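Local coordinates for hypothetical protein Atu2648 (Agrobacterium tumefaciens str. C58, PDB 1ZCE) that is of unknown function but consists largely of an EVE domain, related to the ASCH and PUA domains, and so possibly takes part in RNA-related processes, at residues E128-L131 with E132-M136; V98-K101 with D102-N106. All coordinates share one frame; numbering follows the deposited sequence.

Contact 1 of 2, residues E128-L131 with E132-M136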
ATOM      1  N   GLU A 128      -3.520  13.179   6.217  1.00  6.28           N
ATOM      2  CA  GLU A 128      -2.581  14.254   5.921  1.00  6.30           C
ATOM      3  C   GLU A 128      -1.309  13.724   5.270  1.00  5.79           C
ATOM      4  O   GLU A 128      -0.761  14.357   4.368  1.00  5.66           O
ATOM      5  CB  GLU A 128      -2.247  15.036   7.197  1.00  7.33           C
ATOM      6  CG  GLU A 128      -3.287  16.098   7.528  1.00  9.36           C
ATOM      7  CD  GLU A 128      -3.200  17.285   6.580  1.00 11.34           C
ATOM      8  OE1 GLU A 128      -2.421  18.223   6.858  1.00 13.36           O
ATOM      9  OE2 GLU A 128      -3.890  17.271   5.543  1.00 11.47           O
ATOM     10  N   GLU A 129      -0.837  12.567   5.722  1.00  5.29           N
ATOM     11  CA  GLU A 129       0.363  11.973   5.138  1.00  4.76           C
ATOM     12  C   GLU A 129       0.069  11.576   3.694  1.00  4.06           C
ATOM     13  O   GLU A 129       0.886  11.788   2.796  1.00  5.01           O
ATOM     14  CB  GLU A 129       0.804  10.746   5.944  1.00  5.11           C
ATOM     15  CG  GLU A 129       1.492  11.100   7.256  1.00  5.92           C
ATOM     16  CD  GLU A 129       1.545   9.944   8.240  1.00  6.52           C
ATOM     17  OE1 GLU A 129       2.089  10.143   9.348  1.00  8.36           O
ATOM     18  OE2 GLU A 129       1.038   8.847   7.921  1.00  5.92           O
ATOM     19  N   TYR A 130      -1.112  11.009   3.474  1.00  3.38           N
ATOM     20  CA  TYR A 130      -1.514  10.592   2.141  1.00  3.79           C
ATOM     21  C   TYR A 130      -1.590  11.789   1.193  1.00  3.79           C
ATOM     22  O   TYR A 130      -1.057  11.750   0.084  1.00  4.59           O
ATOM     23  CB  TYR A 130      -2.866   9.874   2.208  1.00  4.85           C
ATOM     24  CG  TYR A 130      -3.444   9.482   0.864  1.00  5.28           C
ATOM     25  CD1 TYR A 130      -4.441  10.255   0.258  1.00  5.38           C
ATOM     26  CD2 TYR A 130      -3.020   8.324   0.209  1.00  4.48           C
ATOM     27  CE1 TYR A 130      -5.009   9.878  -0.954  1.00  5.21           C
ATOM     28  CE2 TYR A 130      -3.580   7.942  -1.011  1.00  5.81           C
ATOM     29  CZ  TYR A 130      -4.572   8.724  -1.581  1.00  5.79           C
ATOM     30  OH  TYR A 130      -5.136   8.341  -2.775  1.00  6.13           O
ATOM     31  N   LEU A 131      -2.247  12.857   1.629  1.00  4.58           N
ATOM     32  CA  LEU A 131      -2.373  14.038   0.788  1.00  4.69           C
ATOM     33  C   LEU A 131      -1.024  14.691   0.496  1.00  5.07           C
ATOM     34  O   LEU A 131      -0.794  15.177  -0.611  1.00  5.86           O
ATOM     35  CB  LEU A 131      -3.318  15.051   1.443  1.00  6.54           C
ATOM     36  CG  LEU A 131      -4.780  14.595   1.538  1.00  6.93           C
ATOM     37  CD1 LEU A 131      -5.575  15.569   2.384  1.00  7.99           C
ATOM     38  CD2 LEU A 131      -5.381  14.478   0.147  1.00  9.10           C
ATOM     39  N   GLU A 132      -0.132  14.700   1.482  1.00  5.15           N
ATOM     40  CA  GLU A 132       1.182  15.307   1.299  1.00  5.08           C
ATOM     41  C   GLU A 132       2.050  14.500   0.328  1.00  4.85           C
ATOM     42  O   GLU A 132       2.682  15.070  -0.560  1.00  5.25           O
ATOM     43  CB  GLU A 132       1.880  15.452   2.654  1.00  6.22           C
ATOM     44  CG  GLU A 132       3.285  16.044   2.601  1.00  8.32           C
ATOM     45  CD  GLU A 132       3.331  17.499   2.151  1.00  9.82           C
ATOM     46  OE1 GLU A 132       4.450  18.045   2.057  1.00 11.05           O
ATOM     47  OE2 GLU A 132       2.268  18.102   1.894  1.00  9.58           O
ATOM     48  N   VAL A 133       2.090  13.180   0.492  1.00  4.60           N
ATOM     49  CA  VAL A 133       2.873  12.347  -0.415  1.00  4.34           C
ATOM     50  C   VAL A 133       2.293  12.481  -1.823  1.00  4.19           C
ATOM     51  O   VAL A 133       3.039  12.570  -2.798  1.00  4.92           O
ATOM     52  CB  VAL A 133       2.874  10.862   0.041  1.00  3.98           C
ATOM     53  CG1 VAL A 133       3.483   9.967  -1.033  1.00  5.64           C
ATOM     54  CG2 VAL A 133       3.684  10.727   1.330  1.00  6.29           C
ATOM     55  N   CYS A 134       0.967  12.506  -1.935  1.00  3.61           N
ATOM     56  CA  CYS A 134       0.344  12.662  -3.246  1.00  5.02           C
ATOM     57  C   CYS A 134       0.752  13.987  -3.892  1.00  5.68           C
ATOM     58  O   CYS A 134       1.085  14.019  -5.081  1.00  5.80           O
ATOM     59  CB  CYS A 134      -1.181  12.571  -3.138  1.00  5.12           C
ATOM     60  SG  CYS A 134      -1.796  10.873  -2.990  1.00  6.19           S
ATOM     61  N   ARG A 135       0.730  15.074  -3.121  1.00  6.10           N
ATOM     62  CA  ARG A 135       1.135  16.378  -3.652  1.00  7.83           C
ATOM     63  C   ARG A 135       2.581  16.320  -4.135  1.00  7.03           C
ATOM     64  O   ARG A 135       2.909  16.812  -5.216  1.00  8.71           O
ATOM     65  CB  ARG A 135       1.014  17.474  -2.587  1.00 11.81           C
ATOM     66  CG  ARG A 135      -0.359  18.108  -2.456  1.00 14.98           C
ATOM     67  CD  ARG A 135      -0.283  19.320  -1.537  1.00 15.60           C
ATOM     68  NE  ARG A 135       0.017  18.941  -0.162  1.00 16.44           N
ATOM     69  CZ  ARG A 135      -0.900  18.550   0.716  1.00 13.67           C
ATOM     70  NH1 ARG A 135      -0.539  18.218   1.944  1.00 14.86           N
ATOM     71  NH2 ARG A 135      -2.180  18.514   0.373  1.00 14.50           N
HETATM   72  N   MSE A 136       3.448  15.729  -3.321  1.00  6.30           N
HETATM   73  CA  MSE A 136       4.854  15.600  -3.677  1.00  6.63           C
HETATM   74  C   MSE A 136       4.966  14.815  -4.975  1.00  7.25           C
HETATM   75  O   MSE A 136       5.859  15.064  -5.783  1.00  8.77           O
HETATM   76  CB  MSE A 136       5.614  14.859  -2.579  1.00  6.81           C
HETATM   77  CG  MSE A 136       5.698  15.598  -1.256  1.00  7.97           C
HETATM   78 SE   MSE A 136       6.359  14.439   0.133  1.00 13.24          SE
HETATM   79  CE  MSE A 136       8.211  14.365  -0.398  1.00 10.29           C
TER
HETATM   80  O   HOH W   1      -3.782  18.791   3.276  1.00 13.63           O
HETATM   81  O   HOH W   2      -1.261  17.039   4.033  1.00 17.06           O
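Helix 127-136, the last helix of the chain, brings Tyr130 and Cys134 together on the side that packs against the sheet. SG of Cys134 sits over one face of the Tyr130 ring, 3.9 Å from its centroid and 14° off the ring normal, a sulfur-aromatic contact. The ring is placed there with CG anti to the backbone N (chi1 176°), among Tyr4, Phe51 and Ile64, while its OH is hydrogen-bonded to the carbonyl of Pro143. On the outer side the chain of Arg135 bends at chi3 (-67°) and folds back, laying its guanidinium flat over the carbonyl oxygen of Leu131; that oxygen also accepts from Arg135 N at 2.9 Å. In a side-on salt bridge, OE2 of Glu132 accepts from both NH1 (2.8 Å) and NE (3.2 Å) of Arg135, nearly in the guanidinium plane. Water 2 accepts from Arg135 NH1 and donates to Glu128 O at 2.7 Å, and so spans nearly two turns. OE2 of Glu132 has a second cationic partner in Lys108, and OE1 of Glu132 is hydrogen-bonded to ND2 of Asn106. With two positive groups around it, the Glu132 carboxylate is probably stabilised in its charged form, and its two bonds to Arg135 restrict rotation of the guanidinium.

Contact 2 of 2, residues V98-K101 with D102-N106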
ATOM      1  N   VAL A  98       7.558   9.211  -5.531  1.00  7.60           N
ATOM      2  CA  VAL A  98       8.144   9.841  -4.353  1.00  7.19           C
ATOM      3  C   VAL A  98       9.156   8.940  -3.652  1.00  7.06           C
ATOM      4  O   VAL A  98       8.807   7.884  -3.125  1.00  7.52           O
ATOM      5  CB  VAL A  98       7.031  10.239  -3.358  1.00  6.36           C
ATOM      6  CG1 VAL A  98       7.619  11.004  -2.192  1.00  8.25           C
ATOM      7  CG2 VAL A  98       5.971  11.069  -4.073  1.00  8.09           C
ATOM      8  N   SER A  99      10.412   9.375  -3.638  1.00  6.70           N
ATOM      9  CA  SER A  99      11.479   8.597  -3.019  1.00  7.75           C
ATOM     10  C   SER A  99      11.422   8.615  -1.498  1.00  7.62           C
ATOM     11  O   SER A  99      10.925   9.561  -0.885  1.00  7.76           O
ATOM     12  CB  SER A  99      12.845   9.120  -3.464  1.00  8.04           C
ATOM     13  OG  SER A  99      13.103  10.389  -2.889  1.00 10.44           O
ATOM     14  N   LEU A 100      11.951   7.555  -0.898  1.00  7.62           N
ATOM     15  CA  LEU A 100      11.999   7.431   0.548  1.00  9.14           C
ATOM     16  C   LEU A 100      12.833   8.582   1.101  1.00  8.79           C
ATOM     17  O   LEU A 100      12.545   9.113   2.176  1.00  9.67           O
ATOM     18  CB  LEU A 100      12.637   6.098   0.940  1.00 10.59           C
ATOM     19  CG  LEU A 100      12.845   5.856   2.437  1.00 10.78           C
ATOM     20  CD1 LEU A 100      11.500   5.782   3.139  1.00 10.80           C
ATOM     21  CD2 LEU A 100      13.628   4.569   2.638  1.00 11.36           C
ATOM     22  N   LYS A 101      13.870   8.958   0.358  1.00  9.76           N
ATOM     23  CA  LYS A 101      14.747  10.048   0.767  1.00 10.30           C
ATOM     24  C   LYS A 101      13.946  11.334   0.940  1.00  9.17           C
ATOM     25  O   LYS A 101      14.091  12.032   1.945  1.00  9.52           O
ATOM     26  CB  LYS A 101      15.849  10.255  -0.272  1.00 11.90           C
ATOM     27  CG  LYS A 101      16.830  11.365   0.073  1.00 14.52           C
ATOM     28  CD  LYS A 101      17.962  11.424  -0.940  1.00 17.30           C
ATOM     29  CE  LYS A 101      18.949  12.531  -0.613  1.00 18.48           C
ATOM     30  NZ  LYS A 101      18.312  13.877  -0.664  1.00 21.47           N
ATOM     31  N   ASP A 102      13.104  11.648  -0.038  1.00  9.18           N
ATOM     32  CA  ASP A 102      12.296  12.856   0.046  1.00  9.88           C
ATOM     33  C   ASP A 102      11.290  12.774   1.190  1.00  8.55           C
ATOM     34  O   ASP A 102      11.015  13.774   1.850  1.00 10.00           O
ATOM     35  CB  ASP A 102      11.573  13.124  -1.278  1.00 11.89           C
ATOM     36  CG  ASP A 102      12.518  13.580  -2.375  1.00 13.62           C
ATOM     37  OD1 ASP A 102      13.621  14.062  -2.047  1.00 16.90           O
ATOM     38  OD2 ASP A 102      12.152  13.470  -3.562  1.00 17.81           O
ATOM     39  N   VAL A 103      10.742  11.586   1.429  1.00  7.74           N
ATOM     40  CA  VAL A 103       9.782  11.412   2.513  1.00  7.79           C
ATOM     41  C   VAL A 103      10.455  11.696   3.857  1.00  7.80           C
ATOM     42  O   VAL A 103       9.900  12.405   4.702  1.00  7.65           O
ATOM     43  CB  VAL A 103       9.188   9.979   2.522  1.00  8.02           C
ATOM     44  CG1 VAL A 103       8.394   9.743   3.801  1.00  7.72           C
ATOM     45  CG2 VAL A 103       8.286   9.789   1.312  1.00  7.61           C
ATOM     46  N   LYS A 104      11.653  11.151   4.046  1.00  8.59           N
ATOM     47  CA  LYS A 104      12.394  11.345   5.288  1.00 10.12           C
ATOM     48  C   LYS A 104      12.813  12.796   5.520  1.00 10.37           C
ATOM     49  O   LYS A 104      13.074  13.194   6.652  1.00 13.11           O
ATOM     50  CB  LYS A 104      13.632  10.440   5.312  1.00 11.76           C
ATOM     51  CG  LYS A 104      13.310   8.962   5.463  1.00 14.19           C
ATOM     52  CD  LYS A 104      14.572   8.131   5.608  1.00 16.35           C
ATOM     53  CE  LYS A 104      14.246   6.669   5.867  1.00 18.61           C
ATOM     54  NZ  LYS A 104      15.483   5.869   6.084  1.00 21.07           N
ATOM     55  N   ALA A 105      12.862  13.585   4.451  1.00  9.30           N
ATOM     56  CA  ALA A 105      13.254  14.988   4.557  1.00 10.12           C
ATOM     57  C   ALA A 105      12.064  15.909   4.826  1.00  9.79           C
ATOM     58  O   ALA A 105      12.245  17.087   5.121  1.00 10.58           O
ATOM     59  CB  ALA A 105      13.966  15.422   3.281  1.00 10.91           C
ATOM     60  N   ASN A 106      10.850  15.376   4.728  1.00  9.02           N
ATOM     61  CA  ASN A 106       9.645  16.174   4.949  1.00  7.49           C
ATOM     62  C   ASN A 106       9.205  16.128   6.416  1.00  7.83           C
ATOM     63  O   ASN A 106       8.763  15.090   6.905  1.00  7.49           O
ATOM     64  CB  ASN A 106       8.516  15.654   4.060  1.00  7.65           C
ATOM     65  CG  ASN A 106       7.350  16.613   3.981  1.00  7.83           C
ATOM     66  OD1 ASN A 106       7.033  17.299   4.951  1.00  8.55           O
ATOM     67  ND2 ASN A 106       6.696  16.658   2.828  1.00  8.38           N
TER
HETATM   68  O   HOH W   3      11.023  11.622  -5.170  1.00 18.77           O
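Extended at Val98 and Ser99, the backbone turns into a helix at Leu100, and the i to i+4 pattern starts with Val103 N donating to Ser99 O at 3.1 Å and Lys104 N to Leu100 O at 2.9 Å. Ser99 occupies the N-cap: its OG accepts from Asp102 N at 3.1 Å, with an N-H...O angle of 160°. A chi1 of 70° puts that OG between the backbone N and the carbonyl carbon, turned back toward the first turn. The Asp102 carboxylate lies close to Ser99 OG, its CG 3.3 Å from that oxygen; water 3 accepts from Ser99 N and lies 2.7 Å from Asp102 OD2, bridging the two. On the buried side CG1 of Val98 meets CG2 of Val103 at 3.8 Å, the two side chains crossing at about a right angle, with Val133 and Met136 next to Val98 and Leu109 next to Val103. Farther round, the extended chain of Lys104 lays CE against CG of Leu100 at 3.8 Å, beside Leu114 and Val115 of helix 113-116. The last turn is slacker, for Ala105 N reaches Lys101 O by a weak bond. Serine N-capping of this kind is a common way to start a helix, here directly at the end of strand 84-99.

How the contacts relate
Contact 2 comes first along the chain, where strand 84-99 runs into helix 100-105; contact 1 follows after helix 113-116 and strand 122-125, on helix 127-136. They lie about 11 Å apart, centre to centre, on the same side of the chain's centre, within one EVE domain. The two also touch directly: Glu132 OE1 and Asn106 ND2, 2.7 Å apart, bridge them, and SE of Met136 packs on ND2 of Asn106. Deeper in, CG2 of Val98 lies against the carbonyl oxygen of Val133. The last helix thus packs on the end of strand 84-99 and, through Met136 CE on Asp102 O, on helix 100-105, with a polar link to Asn106 just after that helix.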